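Local coordinates for protein adenine phosphoribosyltransferase (Leishmania donovani, PDB 1QB7) that probably catalyses the salvage of adenine, joining the base to 5-phospho-alpha-D-ribose 1-diphosphate to give AMP and diphosphate, at residues H16-L21 with K55-F60; Y26-P31 with L208-C213; R101-N106 with V127-Y132; G133-G138 with Q159-S164; V172-I177 with I200-D205. One frame throughout, in Å; residues are numbered along the deposited sequence.

Contact 1 (H16-L21 with K55-F60)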
# COMPACT_ATOMS: atom_id res chain seq x y z
N HIS A 16 -3.22 7.87 26.04
CA HIS A 16 -2.91 6.54 25.55
C HIS A 16 -1.50 6.46 24.97
O HIS A 16 -1.05 7.39 24.31
CB HIS A 16 -3.92 6.12 24.48
CG HIS A 16 -3.94 4.65 24.22
ND1 HIS A 16 -2.94 3.99 23.55
CD2 HIS A 16 -4.84 3.69 24.57
CE1 HIS A 16 -3.21 2.70 23.49
NE2 HIS A 16 -4.36 2.49 24.10
N ALA A 17 -0.81 5.36 25.24
CA ALA A 17 0.55 5.16 24.75
C ALA A 17 0.65 5.31 23.23
O ALA A 17 1.64 5.84 22.72
CB ALA A 17 1.07 3.79 25.20
N LEU A 18 -0.37 4.85 22.50
CA LEU A 18 -0.38 4.94 21.04
C LEU A 18 -0.46 6.40 20.57
O LEU A 18 0.23 6.79 19.62
CB LEU A 18 -1.54 4.13 20.46
CG LEU A 18 -1.84 4.29 18.96
CD1 LEU A 18 -0.60 3.98 18.12
CD2 LEU A 18 -2.99 3.39 18.58
N SER A 19 -1.30 7.18 21.23
CA SER A 19 -1.47 8.59 20.89
C SER A 19 -0.16 9.35 21.11
O SER A 19 0.24 10.20 20.31
CB SER A 19 -2.56 9.21 21.76
OG SER A 19 -2.64 10.61 21.55
N GLN A 20 0.51 9.01 22.20
CA GLN A 20 1.78 9.60 22.58
C GLN A 20 2.86 9.25 21.58
O GLN A 20 3.66 10.09 21.19
CB GLN A 20 2.19 9.09 23.97
CG GLN A 20 1.23 9.45 25.09
CD GLN A 20 1.42 10.87 25.56
OE1 GLN A 20 1.95 11.10 26.65
NE2 GLN A 20 1.01 11.84 24.74
N LEU A 21 2.90 7.98 21.18
CA LEU A 21 3.89 7.48 20.24
C LEU A 21 3.73 8.14 18.87
O LEU A 21 4.71 8.46 18.21
CB LEU A 21 3.76 5.96 20.14
CG LEU A 21 4.93 5.13 19.62
CD1 LEU A 21 6.25 5.60 20.20
CD2 LEU A 21 4.69 3.68 19.98
N LYS A 55 3.86 -1.10 15.10
CA LYS A 55 3.41 -2.21 15.92
C LYS A 55 2.29 -1.78 16.87
O LYS A 55 1.32 -2.50 17.07
CB LYS A 55 4.58 -2.80 16.71
CG LYS A 55 4.22 -4.06 17.47
CD LYS A 55 5.39 -4.61 18.25
CE LYS A 55 4.95 -5.77 19.12
NZ LYS A 55 6.08 -6.36 19.91
N ALA A 56 2.42 -0.58 17.43
CA ALA A 56 1.42 -0.05 18.35
C ALA A 56 0.07 0.12 17.65
O ALA A 56 -0.98 -0.19 18.23
CB ALA A 56 1.88 1.27 18.95
N ILE A 57 0.10 0.59 16.41
CA ILE A 57 -1.12 0.78 15.62
C ILE A 57 -1.74 -0.59 15.33
O ILE A 57 -2.94 -0.79 15.52
CB ILE A 57 -0.82 1.46 14.27
CG1 ILE A 57 -0.35 2.89 14.50
CG2 ILE A 57 -2.05 1.41 13.37
CD1 ILE A 57 0.21 3.54 13.27
N ARG A 58 -0.91 -1.52 14.88
CA ARG A 58 -1.35 -2.87 14.56
C ARG A 58 -1.99 -3.53 15.78
O ARG A 58 -3.11 -4.05 15.71
CB ARG A 58 -0.15 -3.70 14.08
CG ARG A 58 -0.48 -5.02 13.42
CD ARG A 58 -0.82 -6.11 14.43
NE ARG A 58 0.20 -6.24 15.46
CZ ARG A 58 1.34 -6.93 15.32
NH1 ARG A 58 1.61 -7.57 14.19
NH2 ARG A 58 2.20 -6.98 16.33
N ASP A 59 -1.29 -3.50 16.91
CA ASP A 59 -1.79 -4.11 18.15
C ASP A 59 -3.12 -3.51 18.61
O ASP A 59 -4.04 -4.24 18.95
CB ASP A 59 -0.77 -3.98 19.28
CG ASP A 59 0.46 -4.84 19.07
OD1 ASP A 59 0.40 -5.80 18.28
OD2 ASP A 59 1.49 -4.55 19.70
N PHE A 60 -3.19 -2.18 18.62
CA PHE A 60 -4.39 -1.48 19.05
C PHE A 60 -5.63 -1.81 18.21
O PHE A 60 -6.66 -2.23 18.75
CB PHE A 60 -4.15 0.03 19.08
CG PHE A 60 -5.33 0.82 19.58
CD1 PHE A 60 -5.48 1.08 20.94
CD2 PHE A 60 -6.31 1.27 18.69
CE1 PHE A 60 -6.60 1.77 21.41
CE2 PHE A 60 -7.43 1.96 19.16
CZ PHE A 60 -7.57 2.21 20.53
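Leu18 and His16 meet Ala56, Ile57 and Phe60 in a helix-helix packing contact, in which the first turn of helix 17-25 lies against the middle of helix 51-67. The two short segments run roughly antiparallel, at 151°, with their axes 9.9 Å apart. Leu18 forks into the groove between them. Leu18 CD1 sits 3.8 Å from Ala56 CB and as far from Ile57 CG1, while Leu18 CD2 drops onto the root of the Phe60 side chain, 3.6 Å from Phe60 CB. Leu21 CD2 reaches Ala56 CB from one turn further on. Beyond Leu18, the rings of His16 and Phe60 form an offset edge-to-face pair: the edge of Phe60 turns to the imidazole face, planes at 89° and centroids 5.1 Å apart. The imidazole is also an N-cap. With CG anti to the backbone nitrogen (chi1 -162°), the ring folds back over the helix start and His16 ND1 accepts from Leu18 N at 2.9 Å, the donor lying in the ring plane. On the far flank of helix 51-67, Arg58 forms a salt bridge to Glu92 of the second subunit. Because ND1 accepts the N-H of Leu18, a neutral imidazole probably carries its hydrogen on NE2, beside Phe60.

Contact 2 (Y26-P31 with L208-C213)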
# COMPACT_ATOMS: atom_id res chain seq x y z
N TYR A 26 5.35 11.24 14.34
CA TYR A 26 4.93 12.03 13.18
C TYR A 26 5.84 13.18 12.78
O TYR A 26 6.44 13.86 13.62
CB TYR A 26 3.51 12.58 13.37
CG TYR A 26 2.46 11.90 12.52
CD1 TYR A 26 2.58 11.84 11.13
CD2 TYR A 26 1.34 11.30 13.11
CE1 TYR A 26 1.61 11.21 10.34
CE2 TYR A 26 0.37 10.66 12.33
CZ TYR A 26 0.51 10.62 10.95
OH TYR A 26 -0.42 9.96 10.20
N ARG A 27 6.00 13.34 11.47
CA ARG A 27 6.78 14.44 10.90
C ARG A 27 5.94 15.03 9.79
O ARG A 27 5.33 14.30 9.00
CB ARG A 27 8.12 13.96 10.32
CG ARG A 27 9.14 13.55 11.36
CD ARG A 27 9.52 14.70 12.28
NE ARG A 27 10.51 14.30 13.27
CZ ARG A 27 10.24 13.67 14.42
NH1 ARG A 27 8.99 13.36 14.74
NH2 ARG A 27 11.22 13.36 15.24
N TRP A 28 5.83 16.35 9.78
CA TRP A 28 5.08 17.04 8.74
C TRP A 28 6.03 17.94 7.97
O TRP A 28 7.08 18.35 8.48
CB TRP A 28 3.90 17.83 9.33
CG TRP A 28 4.27 18.93 10.28
CD1 TRP A 28 4.21 18.88 11.65
CD2 TRP A 28 4.69 20.26 9.94
NE1 TRP A 28 4.56 20.10 12.18
CE2 TRP A 28 4.86 20.96 11.16
CE3 TRP A 28 4.93 20.93 8.73
CZ2 TRP A 28 5.27 22.30 11.19
CZ3 TRP A 28 5.34 22.26 8.77
CH2 TRP A 28 5.50 22.93 10.00
N TYR A 29 5.65 18.25 6.73
CA TYR A 29 6.48 19.07 5.86
C TYR A 29 5.67 20.19 5.22
O TYR A 29 4.50 20.00 4.89
CB TYR A 29 7.10 18.22 4.75
CG TYR A 29 8.00 17.11 5.25
CD1 TYR A 29 7.46 15.92 5.74
CD2 TYR A 29 9.38 17.27 5.28
CE1 TYR A 29 8.27 14.92 6.24
CE2 TYR A 29 10.21 16.27 5.78
CZ TYR A 29 9.64 15.10 6.26
OH TYR A 29 10.45 14.12 6.79
N SER A 30 6.30 21.35 5.06
CA SER A 30 5.65 22.50 4.43
C SER A 30 5.72 22.29 2.92
O SER A 30 6.47 21.43 2.45
CB SER A 30 6.32 23.80 4.87
OG SER A 30 7.68 23.85 4.47
N PRO A 31 4.95 23.05 2.13
CA PRO A 31 4.91 22.95 0.67
C PRO A 31 6.23 22.74 -0.08
O PRO A 31 6.34 21.81 -0.88
CB PRO A 31 4.23 24.24 0.26
CG PRO A 31 3.21 24.41 1.35
CD PRO A 31 4.04 24.13 2.59
N LEU A 208 0.18 17.95 16.61
CA LEU A 208 1.47 18.14 15.95
C LEU A 208 1.89 19.59 16.07
O LEU A 208 1.10 20.50 15.82
CB LEU A 208 1.38 17.74 14.47
CG LEU A 208 0.92 16.31 14.20
CD1 LEU A 208 1.05 16.02 12.72
CD2 LEU A 208 1.73 15.32 15.02
N THR A 209 3.15 19.80 16.44
CA THR A 209 3.68 21.15 16.61
C THR A 209 4.91 21.34 15.73
O THR A 209 5.19 20.52 14.86
CB THR A 209 4.05 21.40 18.10
OG1 THR A 209 5.10 20.50 18.48
CG2 THR A 209 2.85 21.16 19.00
N GLU A 210 5.64 22.44 15.97
CA GLU A 210 6.85 22.74 15.23
C GLU A 210 7.92 21.67 15.48
O GLU A 210 8.80 21.45 14.63
CB GLU A 210 7.36 24.13 15.62
CG GLU A 210 8.73 24.51 15.03
CD GLU A 210 8.77 24.51 13.51
OE1 GLU A 210 7.70 24.62 12.87
OE2 GLU A 210 9.89 24.41 12.95
N GLU A 211 7.83 20.99 16.62
CA GLU A 211 8.78 19.93 16.96
C GLU A 211 8.62 18.75 16.00
O GLU A 211 9.53 17.92 15.87
CB GLU A 211 8.57 19.45 18.40
CG GLU A 211 8.86 20.52 19.44
CD GLU A 211 8.89 19.99 20.86
OE1 GLU A 211 8.36 18.87 21.10
OE2 GLU A 211 9.44 20.69 21.73
N ASN A 212 7.47 18.67 15.34
CA ASN A 212 7.18 17.62 14.36
C ASN A 212 7.55 18.03 12.93
O ASN A 212 7.37 17.26 11.99
CB ASN A 212 5.69 17.24 14.39
CG ASN A 212 5.27 16.60 15.70
OD1 ASN A 212 4.67 17.25 16.56
ND2 ASN A 212 5.56 15.31 15.85
N CYS A 213 8.06 19.25 12.76
CA CYS A 213 8.43 19.71 11.43
C CYS A 213 9.67 18.98 10.91
O CYS A 213 10.72 18.98 11.57
CB CYS A 213 8.68 21.22 11.41
SG CYS A 213 8.96 21.87 9.74
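Trp28 and Asn212 organise this contact between the chain leaving helix 17-25 and the 3-10 turn of residues 210-212. Three hydrogen bonds span it. The backbone pair is Trp28 N to Asn212 O at 2.8 Å, part of an isolated bridge between Trp28 and Cys213. Side chains supply the others: Asn212 ND2 donates to Tyr26 O at 2.8 Å, and Trp28 NE1 to Thr209 O, which lies near the indole plane, also at 2.8 Å. The carbonyls of Tyr26 and Thr209 are each gripped twice, from opposite faces: Tyr26 O also by Arg27 NH1, and Thr209 O also by Asn212 N. Asn212 ND2 serves Lys23 O as well, while Asn212 OD1 takes Thr209 N in its carbonyl plane. Trp28 CG stands between the backbone nitrogen and the carbonyl carbon (chi1 62°), which carries the indole across to residues 208-213. There Cys213 CB and SG each lie 3.9 Å from the centroid of the Trp28 six-membered ring, over one face, a CH-pi and a sulfur-aromatic contact. Apolar packing is lighter, chiefly Tyr26 CB against Leu208 CD2. The N-H bond and Cys213 thus fix the indole, whose pi system meets AMP-binding Arg40 in a cation-pi contact; Leu208 O holds the same arginine.

Contact 3 (R101-N106 with V127-Y132)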
# COMPACT_ATOMS: atom_id res chain seq x y z
N ARG A 101 -9.23 1.53 -5.38
CA ARG A 101 -8.30 2.20 -6.27
C ARG A 101 -9.03 2.82 -7.46
O ARG A 101 -10.21 2.57 -7.66
CB ARG A 101 -7.28 1.20 -6.83
CG ARG A 101 -6.78 0.14 -5.85
CD ARG A 101 -5.61 -0.63 -6.43
NE ARG A 101 -4.47 0.26 -6.62
CZ ARG A 101 -3.28 -0.10 -7.08
NH1 ARG A 101 -3.04 -1.36 -7.42
NH2 ARG A 101 -2.33 0.81 -7.20
N LYS A 102 -8.32 3.65 -8.22
CA LYS A 102 -8.90 4.25 -9.42
C LYS A 102 -9.11 3.09 -10.39
O LYS A 102 -8.42 2.08 -10.30
CB LYS A 102 -7.96 5.30 -10.02
CG LYS A 102 -7.93 6.61 -9.26
CD LYS A 102 -7.15 7.68 -10.01
CE LYS A 102 -7.05 8.97 -9.19
NZ LYS A 102 -8.40 9.50 -8.82
N ALA A 103 -10.07 3.24 -11.30
CA ALA A 103 -10.39 2.19 -12.27
C ALA A 103 -9.18 1.67 -13.05
O ALA A 103 -9.05 0.47 -13.25
CB ALA A 103 -11.48 2.66 -13.23
N ASP A 104 -8.29 2.57 -13.44
CA ASP A 104 -7.11 2.18 -14.21
C ASP A 104 -6.01 1.45 -13.43
O ASP A 104 -4.93 1.20 -13.96
CB ASP A 104 -6.53 3.38 -14.98
CG ASP A 104 -5.98 4.47 -14.07
OD1 ASP A 104 -5.99 4.32 -12.83
OD2 ASP A 104 -5.51 5.49 -14.62
N LYS A 105 -6.31 1.11 -12.17
CA LYS A 105 -5.38 0.39 -11.31
C LYS A 105 -5.99 -0.92 -10.79
O LYS A 105 -5.27 -1.78 -10.30
CB LYS A 105 -4.95 1.25 -10.11
CG LYS A 105 -4.09 2.44 -10.46
CD LYS A 105 -2.80 2.02 -11.12
CE LYS A 105 -2.02 3.22 -11.63
NZ LYS A 105 -1.72 4.17 -10.53
N ASN A 106 -7.31 -1.05 -10.90
CA ASN A 106 -8.04 -2.23 -10.42
C ASN A 106 -8.42 -3.26 -11.49
O ASN A 106 -8.74 -2.89 -12.63
CB ASN A 106 -9.30 -1.79 -9.66
CG ASN A 106 -9.16 -1.91 -8.15
OD1 ASN A 106 -8.17 -2.44 -7.65
ND2 ASN A 106 -10.16 -1.42 -7.42
N VAL A 127 -12.80 9.52 -8.79
CA VAL A 127 -13.73 8.42 -8.95
C VAL A 127 -12.92 7.20 -8.52
O VAL A 127 -11.87 6.91 -9.10
CB VAL A 127 -14.18 8.27 -10.42
CG1 VAL A 127 -15.07 7.04 -10.59
CG2 VAL A 127 -14.92 9.52 -10.87
N MET A 128 -13.37 6.53 -7.46
CA MET A 128 -12.68 5.34 -6.95
C MET A 128 -13.51 4.09 -7.18
O MET A 128 -14.72 4.16 -7.37
CB MET A 128 -12.36 5.53 -5.47
CG MET A 128 -11.43 6.71 -5.18
SD MET A 128 -9.77 6.48 -5.85
CE MET A 128 -9.08 5.39 -4.64
N THR A 129 -12.85 2.93 -7.16
CA THR A 129 -13.53 1.65 -7.40
C THR A 129 -13.10 0.50 -6.50
O THR A 129 -12.11 0.59 -5.77
CB THR A 129 -13.27 1.14 -8.85
OG1 THR A 129 -11.91 0.71 -8.97
CG2 THR A 129 -13.54 2.23 -9.89
N ILE A 130 -13.88 -0.57 -6.57
CA ILE A 130 -13.61 -1.83 -5.88
C ILE A 130 -14.15 -2.85 -6.88
O ILE A 130 -15.01 -2.53 -7.70
CB ILE A 130 -14.37 -2.02 -4.52
CG1 ILE A 130 -15.88 -1.97 -4.72
CG2 ILE A 130 -13.87 -1.04 -3.46
CD1 ILE A 130 -16.66 -2.38 -3.50
N ARG A 131 -13.60 -4.06 -6.85
CA ARG A 131 -14.07 -5.09 -7.76
C ARG A 131 -15.47 -5.51 -7.33
O ARG A 131 -15.76 -5.66 -6.14
CB ARG A 131 -13.13 -6.30 -7.75
CG ARG A 131 -13.41 -7.31 -8.86
CD ARG A 131 -12.63 -8.61 -8.69
NE ARG A 131 -13.08 -9.36 -7.52
CZ ARG A 131 -12.50 -9.32 -6.32
NH1 ARG A 131 -11.41 -8.57 -6.12
NH2 ARG A 131 -13.00 -10.03 -5.32
N TYR A 132 -16.36 -5.65 -8.31
CA TYR A 132 -17.73 -6.06 -8.07
C TYR A 132 -17.72 -7.42 -7.36
O TYR A 132 -17.12 -8.36 -7.86
CB TYR A 132 -18.45 -6.18 -9.41
CG TYR A 132 -19.91 -6.55 -9.32
CD1 TYR A 132 -20.31 -7.89 -9.28
CD2 TYR A 132 -20.89 -5.57 -9.29
CE1 TYR A 132 -21.65 -8.23 -9.22
CE2 TYR A 132 -22.24 -5.90 -9.23
CZ TYR A 132 -22.61 -7.23 -9.20
OH TYR A 132 -23.95 -7.56 -9.17
O HOH W 1 -10.95 10.10 -10.95
O HOH W 2 -11.75 5.57 -11.40
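Thr129 and Arg101 are joined by three hydrogen bonds, two of which end on one oxygen. Arg101 O accepts from Thr129 N at 2.7 Å and from Thr129 OG1 at 2.8 Å, the two donors approaching from opposite faces of the carbonyl plane. In return Arg101 N donates to Thr129 O at 3.1 Å, which makes the pair a single antiparallel hydrogen-bonded bridge. The hydroxyl can double the backbone bond because OG1 stands between the backbone nitrogen and the carbonyl carbon (chi1 71°), on the side of Arg101 O. Having given its proton there, Thr129 OG1 accepts from Asn106 ND2 at 3.2 Å, and so relays the loop's far end back to its beginning. The methyl branch, Thr129 CG2, packs 3.9 Å from Ala103 CB.

A water adds a further bridge, donating to Val127 O and accepting from Ala103 N. Further out, the Met128 chain, bent at chi2 and chi3, curls over the Arg101 backbone, Met128 CE 3.7 Å from Arg101 CA, while its SD faces Lys102 CG. The charged ends find partners outside the contact: Arg101 NE forms a salt bridge with Asp79, and Lys102 NZ with Glu126.

The bridge extends the two-stranded antiparallel sheet of 110-112 and 129-131 toward the loop after strand 97-100, an edge strand of the main sheet within this chain. Helix 152-163 lies beneath, with Met128 on Ser156 and Ile130 on Leu160, and the second subunit closes the outer side, where its Arg223 binds the carbonyls of Ala103 and Asn106 and its Glu49 pairs with Arg131.

Contact 4 (G133-G138 with Q159-S164)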
# COMPACT_ATOMS: atom_id res chain seq x y z
N GLY A 133 -18.34 -7.49 -6.20
CA GLY A 133 -18.40 -8.75 -5.47
C GLY A 133 -17.31 -8.98 -4.45
O GLY A 133 -17.29 -10.02 -3.80
N SER A 134 -16.38 -8.03 -4.32
CA SER A 134 -15.30 -8.16 -3.35
C SER A 134 -15.91 -8.06 -1.94
O SER A 134 -15.33 -8.54 -0.97
CB SER A 134 -14.23 -7.08 -3.56
OG SER A 134 -14.79 -5.78 -3.55
N ILE A 135 -17.05 -7.38 -1.85
CA ILE A 135 -17.78 -7.24 -0.60
C ILE A 135 -19.21 -7.61 -0.94
O ILE A 135 -19.78 -7.11 -1.92
CB ILE A 135 -17.74 -5.81 0.00
CG1 ILE A 135 -16.30 -5.31 0.13
CG2 ILE A 135 -18.49 -5.74 1.29
CD1 ILE A 135 -16.20 -3.83 0.41
N GLY A 136 -19.79 -8.53 -0.18
CA GLY A 136 -21.14 -8.94 -0.47
C GLY A 136 -22.16 -8.45 0.53
O GLY A 136 -21.83 -7.73 1.47
N LYS A 137 -23.41 -8.84 0.30
CA LYS A 137 -24.52 -8.49 1.17
C LYS A 137 -24.22 -9.03 2.56
O LYS A 137 -23.73 -10.15 2.70
CB LYS A 137 -25.81 -9.12 0.63
CG LYS A 137 -27.04 -8.90 1.49
CD LYS A 137 -28.26 -9.50 0.80
CE LYS A 137 -29.52 -9.29 1.61
NZ LYS A 137 -30.68 -9.97 0.95
N GLY A 138 -24.47 -8.21 3.57
CA GLY A 138 -24.22 -8.64 4.93
C GLY A 138 -22.82 -8.35 5.46
O GLY A 138 -22.59 -8.48 6.66
N GLN A 159 -20.00 5.06 -0.38
CA GLN A 159 -20.85 4.77 -1.53
C GLN A 159 -20.64 3.35 -2.04
O GLN A 159 -21.61 2.64 -2.33
CB GLN A 159 -20.56 5.77 -2.66
CG GLN A 159 -20.95 7.20 -2.33
CD GLN A 159 -20.54 8.18 -3.42
OE1 GLN A 159 -19.60 7.93 -4.18
NE2 GLN A 159 -21.22 9.32 -3.48
N LEU A 160 -19.38 2.95 -2.16
CA LEU A 160 -19.04 1.62 -2.66
C LEU A 160 -19.54 0.51 -1.75
O LEU A 160 -20.04 -0.51 -2.23
CB LEU A 160 -17.53 1.52 -2.89
CG LEU A 160 -16.98 2.39 -4.03
CD1 LEU A 160 -15.46 2.45 -3.97
CD2 LEU A 160 -17.47 1.88 -5.38
N VAL A 161 -19.44 0.71 -0.44
CA VAL A 161 -19.92 -0.28 0.53
C VAL A 161 -21.45 -0.37 0.49
O VAL A 161 -22.01 -1.46 0.47
CB VAL A 161 -19.41 0.03 1.96
CG1 VAL A 161 -20.02 -0.95 2.96
CG2 VAL A 161 -17.90 -0.06 2.02
N GLU A 162 -22.12 0.78 0.44
CA GLU A 162 -23.59 0.80 0.38
C GLU A 162 -24.08 0.12 -0.90
O GLU A 162 -24.99 -0.70 -0.85
CB GLU A 162 -24.14 2.24 0.43
CG GLU A 162 -25.60 2.39 0.02
CD GLU A 162 -26.06 3.84 0.05
OE1 GLU A 162 -25.28 4.73 -0.34
OE2 GLU A 162 -27.22 4.07 0.45
N ALA A 163 -23.47 0.46 -2.03
CA ALA A 163 -23.85 -0.12 -3.32
C ALA A 163 -23.66 -1.64 -3.33
O ALA A 163 -24.33 -2.36 -4.07
CB ALA A 163 -23.06 0.52 -4.44
N SER A 164 -22.73 -2.12 -2.50
CA SER A 164 -22.44 -3.55 -2.39
C SER A 164 -23.44 -4.25 -1.47
O SER A 164 -23.33 -5.46 -1.24
CB SER A 164 -21.03 -3.75 -1.85
OG SER A 164 -20.08 -3.30 -2.79
O HOH W 3 -19.31 -5.60 -4.20
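Gly136 and Ser164 mark the nearest approach of the two backbones, with CA atoms 5.9 Å apart where an irregular loop passes the C-terminal end of helix 152-163. The setting is the alpha/beta core of a type I phosphoribosyltransferase: residues 133-138 lead from strand 129-131 into strand 140-145 of the main sheet, and the helix that follows packs on that sheet. The loop bends at Gly133 and Gly138, both with positive phi, where a side chain would press on the preceding carbonyl oxygen. Between them Ile135 is extended, and its carbonyl faces the last residue of the helical segment.

Ser164 and Ile135 carry the contact. Ser164 CB lies 3.6 Å from Ile135 O, and Ser164 O comes 3.7 Å from Lys137 N. The hydroxyl does not bond the loop directly. OG lies beside its own backbone nitrogen (chi1 -67°), which turns it back along the helix, and Ser164 OG donates to Leu160 O at 2.8 Å. That bond supplements two weak ones from Ser164 N, to Leu160 O and Val161 O, in the last turn.

Ile135 also points to the helix, but it has two conformers, and the approach of its tip to Val161 is doubtful. Both side chains rest on Val141 of strand 140-145, which joins them into one apolar layer. Lys137, by contrast, sends its extended chain away from the helix.

The polar join is made by one water, which donates to Ile135 O and to Ser164 OG, 2.8 Å from each, and accepts from Gly133 N at 2.9 Å.

Contact 5 (V172-I177 with I200-D205)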
# COMPACT_ATOMS: atom_id res chain seq x y z
N VAL A 172 -11.71 4.59 9.73
CA VAL A 172 -10.57 4.79 10.62
C VAL A 172 -9.38 5.45 9.92
O VAL A 172 -9.08 5.14 8.77
CB VAL A 172 -10.12 3.47 11.33
CG1 VAL A 172 -9.86 2.39 10.32
CG2 VAL A 172 -8.87 3.70 12.19
N SER A 173 -8.76 6.39 10.62
CA SER A 173 -7.59 7.08 10.11
C SER A 173 -6.56 7.23 11.23
O SER A 173 -6.92 7.26 12.40
CB SER A 173 -7.97 8.46 9.53
OG SER A 173 -8.55 9.30 10.50
N ILE A 174 -5.28 7.25 10.86
CA ILE A 174 -4.22 7.41 11.84
C ILE A 174 -4.27 8.85 12.35
O ILE A 174 -4.22 9.11 13.56
CB ILE A 174 -2.81 7.17 11.20
CG1 ILE A 174 -2.74 5.79 10.53
CG2 ILE A 174 -1.72 7.32 12.25
CD1 ILE A 174 -3.05 4.61 11.44
N LEU A 175 -4.42 9.78 11.41
CA LEU A 175 -4.46 11.19 11.71
C LEU A 175 -5.67 11.88 11.10
O LEU A 175 -6.06 11.59 9.97
CB LEU A 175 -3.20 11.85 11.15
CG LEU A 175 -3.02 13.33 11.49
CD1 LEU A 175 -2.53 13.45 12.93
CD2 LEU A 175 -2.03 13.94 10.54
N SER A 176 -6.25 12.81 11.85
CA SER A 176 -7.39 13.58 11.37
C SER A 176 -7.02 15.06 11.37
O SER A 176 -6.16 15.50 12.14
CB SER A 176 -8.61 13.37 12.26
OG SER A 176 -8.31 13.69 13.61
N ILE A 177 -7.64 15.81 10.46
CA ILE A 177 -7.43 17.25 10.32
C ILE A 177 -8.81 17.85 10.56
O ILE A 177 -9.49 18.27 9.61
CB ILE A 177 -7.00 17.62 8.88
CG1 ILE A 177 -5.94 16.65 8.34
CG2 ILE A 177 -6.50 19.06 8.84
CD1 ILE A 177 -4.61 16.70 9.04
N ILE A 200 -13.31 7.33 13.39
CA ILE A 200 -12.37 7.25 14.50
C ILE A 200 -10.97 7.60 14.00
O ILE A 200 -10.58 7.27 12.87
CB ILE A 200 -12.33 5.86 15.20
CG1 ILE A 200 -11.80 4.78 14.26
CG2 ILE A 200 -13.71 5.49 15.74
CD1 ILE A 200 -11.27 3.56 14.99
N SER A 201 -10.24 8.35 14.82
CA SER A 201 -8.87 8.76 14.51
C SER A 201 -8.00 8.50 15.73
O SER A 201 -8.48 8.57 16.86
CB SER A 201 -8.83 10.25 14.15
OG SER A 201 -7.54 10.63 13.71
N LEU A 202 -6.72 8.20 15.49
CA LEU A 202 -5.79 7.92 16.57
C LEU A 202 -5.07 9.18 17.06
O LEU A 202 -4.61 9.24 18.21
CB LEU A 202 -4.77 6.87 16.13
CG LEU A 202 -5.37 5.58 15.57
CD1 LEU A 202 -4.26 4.68 15.05
CD2 LEU A 202 -6.21 4.87 16.62
N LEU A 203 -4.99 10.19 16.20
CA LEU A 203 -4.33 11.45 16.54
C LEU A 203 -4.89 12.60 15.72
O LEU A 203 -5.24 12.43 14.56
CB LEU A 203 -2.82 11.35 16.29
CG LEU A 203 -1.98 12.51 16.82
CD1 LEU A 203 -1.81 12.37 18.33
CD2 LEU A 203 -0.61 12.55 16.16
N SER A 204 -5.00 13.77 16.35
CA SER A 204 -5.48 14.97 15.68
C SER A 204 -4.24 15.76 15.27
O SER A 204 -3.27 15.82 16.02
CB SER A 204 -6.32 15.82 16.63
OG SER A 204 -6.49 17.13 16.10
N ASP A 205 -4.26 16.39 14.10
CA ASP A 205 -3.09 17.17 13.69
C ASP A 205 -2.83 18.35 14.63
O ASP A 205 -1.76 18.95 14.60
CB ASP A 205 -3.19 17.62 12.22
CG ASP A 205 -4.12 18.79 12.03
OD1 ASP A 205 -5.21 18.80 12.65
OD2 ASP A 205 -3.75 19.70 11.25
O HOH W 4 -11.27 8.97 10.48
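Val172 to Ser176 runs parallel to Ile200 to Ser204 in unbroken register, although both chains turn a corner together, at Ile174 and Leu202. Before the corner Ser173 N donates to Ile200 O; after it Ser176 N donates to Leu203 O at 2.9 Å and Asp205 N to Ser176 O. At the bend the pattern slackens: Leu202 N bonds Ser173 O, but its link to Ile174 O and that of Leu203 N to the same oxygen are weak.

One face of the pair is apolar. Val172 CB lies 3.6 Å from Ile200 CG1, and Leu175 CD1 leans across to Leu203 CD2. At the corner Ile174 CD1 touches Leu202 CD1 at 3.8 Å, both side chains packing against helices 17-25 and 51-67. The other face carries serines. Ser201 has two conformers; in the one given here its OG, anti to the backbone nitrogen (chi1 -174°), reaches forward past the corner and appears to donate to Leu203 O at 3.0 Å, which would give this oxygen two donors, one from each strand. A water ties Ser173 OG to Ile200 O. At the far end Ile177 CD1 packs on Asp205 CB, 3.6 Å away, the two side chains crossing nearly at right angles.

At the corner the strands pass from the main parallel sheet of the phosphoribosyltransferase fold into a small parallel sheet, where 175-176 and 203-204 join 147-148. Their carboxy-terminal ends border the adenine pocket: the Ile177 side chain comes within about 4 Å of the bound base, and Asp205 O accepts from Arg40 NH2.

Overall arrangement
Taken together, the five contacts show how one alpha/beta fold serves two ends, a base pocket and a subunit interface. Contact 5, whose centre lies about 8 Å from that of the chain, is the hub. Contact 1 packs on it, Leu18 CD2 lying 4.0 Å from Leu202 CD1, and contact 2 does so through Tyr26 OH, 3.5 Å from Leu175 CB. Contacts 2 and 5 lie near the adenine, the side chains of Tyr26 and Ile177 about 7 Å and 4 Å from it. Contacts 3 and 4 touch each other, their centres 14 Å apart, across the chain's centre from contact 2. The Met128 side chain of contact 3 comes about 6 Å from the magnesium ion. Contacts 1 to 4 reach the second subunit; contact 5 does not.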